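Local atomic coordinates of cycloalternan-forming enzyme (Listeria monocytogenes serovar 1/2a, PDB entry 5F7U), a protein that belongs to glycoside hydrolase family 31, joining a TIM-barrel domain to beta-rich N-terminal domains and a C-terminal carbohydrate-binding module. Residues 114-119 with 234-239. The protein carries 1 engineered substitution. Residues are numbered along the deposited sequence; the frame is centred on the assembly and turned at random.
Sequences YVTDWE and VINQYQ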
# COMPACT_ATOMS: atom_id res chain seq x y z
N TYR A 114 12.37 -7.39 37.85
CA TYR A 114 13.66 -8.07 37.83
C TYR A 114 14.62 -7.21 37.02
O TYR A 114 14.35 -6.86 35.87
CB TYR A 114 13.54 -9.46 37.19
CG TYR A 114 12.46 -10.32 37.81
CD1 TYR A 114 12.75 -11.16 38.90
CD2 TYR A 114 11.15 -10.32 37.29
CE1 TYR A 114 11.75 -11.95 39.46
CE2 TYR A 114 10.17 -11.12 37.84
CZ TYR A 114 10.47 -11.93 38.92
OH TYR A 114 9.47 -12.72 39.46
N VAL A 115 15.75 -6.88 37.63
CA VAL A 115 16.67 -5.91 37.04
C VAL A 115 17.57 -6.62 36.03
O VAL A 115 18.21 -7.63 36.34
CB VAL A 115 17.45 -5.17 38.14
CG1 VAL A 115 18.43 -4.18 37.53
CG2 VAL A 115 16.46 -4.43 39.05
N THR A 116 17.61 -6.06 34.83
CA THR A 116 18.22 -6.71 33.68
C THR A 116 19.47 -6.01 33.17
O THR A 116 19.74 -4.85 33.51
CB THR A 116 17.19 -6.75 32.53
OG1 THR A 116 16.73 -5.42 32.29
CG2 THR A 116 15.99 -7.65 32.89
N ASP A 117 20.25 -6.73 32.37
CA ASP A 117 21.29 -6.13 31.55
C ASP A 117 21.48 -6.96 30.29
O ASP A 117 21.01 -8.10 30.22
CB ASP A 117 22.63 -5.99 32.34
CG ASP A 117 23.48 -4.81 31.85
OD1 ASP A 117 23.25 -4.26 30.74
OD2 ASP A 117 24.42 -4.43 32.58
N TRP A 118 22.13 -6.36 29.30
CA TRP A 118 22.38 -7.02 28.02
C TRP A 118 23.44 -8.10 28.10
O TRP A 118 24.48 -7.94 28.75
CB TRP A 118 22.74 -5.97 26.95
CG TRP A 118 21.55 -5.15 26.56
CD1 TRP A 118 21.22 -3.90 27.02
CD2 TRP A 118 20.51 -5.54 25.67
NE1 TRP A 118 20.02 -3.48 26.46
CE2 TRP A 118 19.56 -4.48 25.64
CE3 TRP A 118 20.26 -6.70 24.92
CZ2 TRP A 118 18.40 -4.52 24.85
CZ3 TRP A 118 19.09 -6.76 24.14
CH2 TRP A 118 18.18 -5.67 24.11
N GLU A 119 23.16 -9.22 27.42
CA GLU A 119 24.13 -10.28 27.17
C GLU A 119 24.14 -10.48 25.66
O GLU A 119 23.08 -10.39 25.02
CB GLU A 119 23.71 -11.58 27.85
CG GLU A 119 23.65 -11.48 29.37
CD GLU A 119 23.20 -12.76 30.05
OE1 GLU A 119 22.73 -13.72 29.38
OE2 GLU A 119 23.29 -12.80 31.29
N VAL A 234 13.72 -13.64 33.66
CA VAL A 234 13.15 -12.91 32.51
C VAL A 234 14.14 -12.68 31.38
O VAL A 234 15.34 -12.51 31.62
CB VAL A 234 12.54 -11.53 32.91
CG1 VAL A 234 11.33 -11.71 33.81
CG2 VAL A 234 13.58 -10.62 33.57
N ILE A 235 13.61 -12.72 30.14
CA ILE A 235 14.24 -12.12 28.95
C ILE A 235 13.24 -11.08 28.44
O ILE A 235 12.13 -11.44 28.03
CB ILE A 235 14.60 -13.17 27.86
CG1 ILE A 235 15.71 -14.11 28.41
CG2 ILE A 235 15.01 -12.47 26.56
CD1 ILE A 235 15.88 -15.42 27.65
N ASN A 236 13.60 -9.80 28.53
CA ASN A 236 12.65 -8.71 28.26
C ASN A 236 12.76 -8.07 26.89
O ASN A 236 11.83 -7.39 26.43
CB ASN A 236 12.74 -7.61 29.33
CG ASN A 236 12.10 -8.02 30.65
OD1 ASN A 236 11.31 -8.96 30.69
ND2 ASN A 236 12.41 -7.32 31.73
N GLN A 237 13.92 -8.25 26.25
CA GLN A 237 14.15 -7.67 24.92
C GLN A 237 15.21 -8.44 24.17
O GLN A 237 16.04 -9.11 24.78
CB GLN A 237 14.60 -6.21 25.02
CG GLN A 237 13.53 -5.18 25.36
CD GLN A 237 14.00 -3.75 25.14
OE1 GLN A 237 15.18 -3.42 25.36
NE2 GLN A 237 13.06 -2.88 24.72
N TYR A 238 15.17 -8.34 22.83
CA TYR A 238 16.22 -8.86 21.96
C TYR A 238 16.72 -7.74 21.08
O TYR A 238 15.99 -6.80 20.80
CB TYR A 238 15.65 -9.90 21.01
CG TYR A 238 15.38 -11.25 21.59
CD1 TYR A 238 16.45 -12.13 21.85
CD2 TYR A 238 14.07 -11.68 21.85
CE1 TYR A 238 16.22 -13.40 22.36
CE2 TYR A 238 13.83 -12.96 22.38
CZ TYR A 238 14.90 -13.81 22.63
OH TYR A 238 14.69 -15.08 23.14
N GLN A 239 17.96 -7.86 20.61
CA GLN A 239 18.43 -6.94 19.55
C GLN A 239 19.40 -7.63 18.61
O GLN A 239 20.06 -8.61 18.99
CB GLN A 239 19.08 -5.68 20.15
CG GLN A 239 20.42 -5.94 20.84
CD GLN A 239 21.04 -4.64 21.31
OE1 GLN A 239 21.63 -3.90 20.52
NE2 GLN A 239 20.89 -4.33 22.59
O HOH W 1 14.15 -5.09 31.59
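Trp118 makes the tight part of this contact by setting the face of its indole against the amide of Gln239. Gln239 NE2 stands 3.1 Å above the indole plane, over the centre of the six-membered ring, with the amide plane nearly upright on it (86°), an N-H–pi-like approach. Gln239 turns CG back over its own backbone (chi1 69°), which sets CG 3.7 Å from Trp118 CZ3; the extended chain beyond carries NE2 over the ring. Gln237 comes closest through OE1, 3.4 Å from Trp118 CZ2, and its CB is 3.7 Å from Trp118 CH2. The amide ends of both glutamines are held from outside: Gln237 NE2 bonds Asp324, and Gln239 OE1 bonds Asn241. Toward Tyr114 the packing is looser and partly wet. Val234 sends CG1 to Tyr114 CD2 (3.8 Å) and CG2 to Thr116 CG2 (3.9 Å). A water bridges Thr116 OG1 (2.7 Å) and Asn236 ND2 (2.8 Å), accepting from the amide. No direct hydrogen bond joins the two segments. The short strands 117-119 and 235-239 run 44° apart, and Leu228 touches Thr116, Trp118 and Gln237. Its strand, 214-229, pairs antiparallel with both 106-129 and 235-243, the latter in the galactose mutarotase-like region.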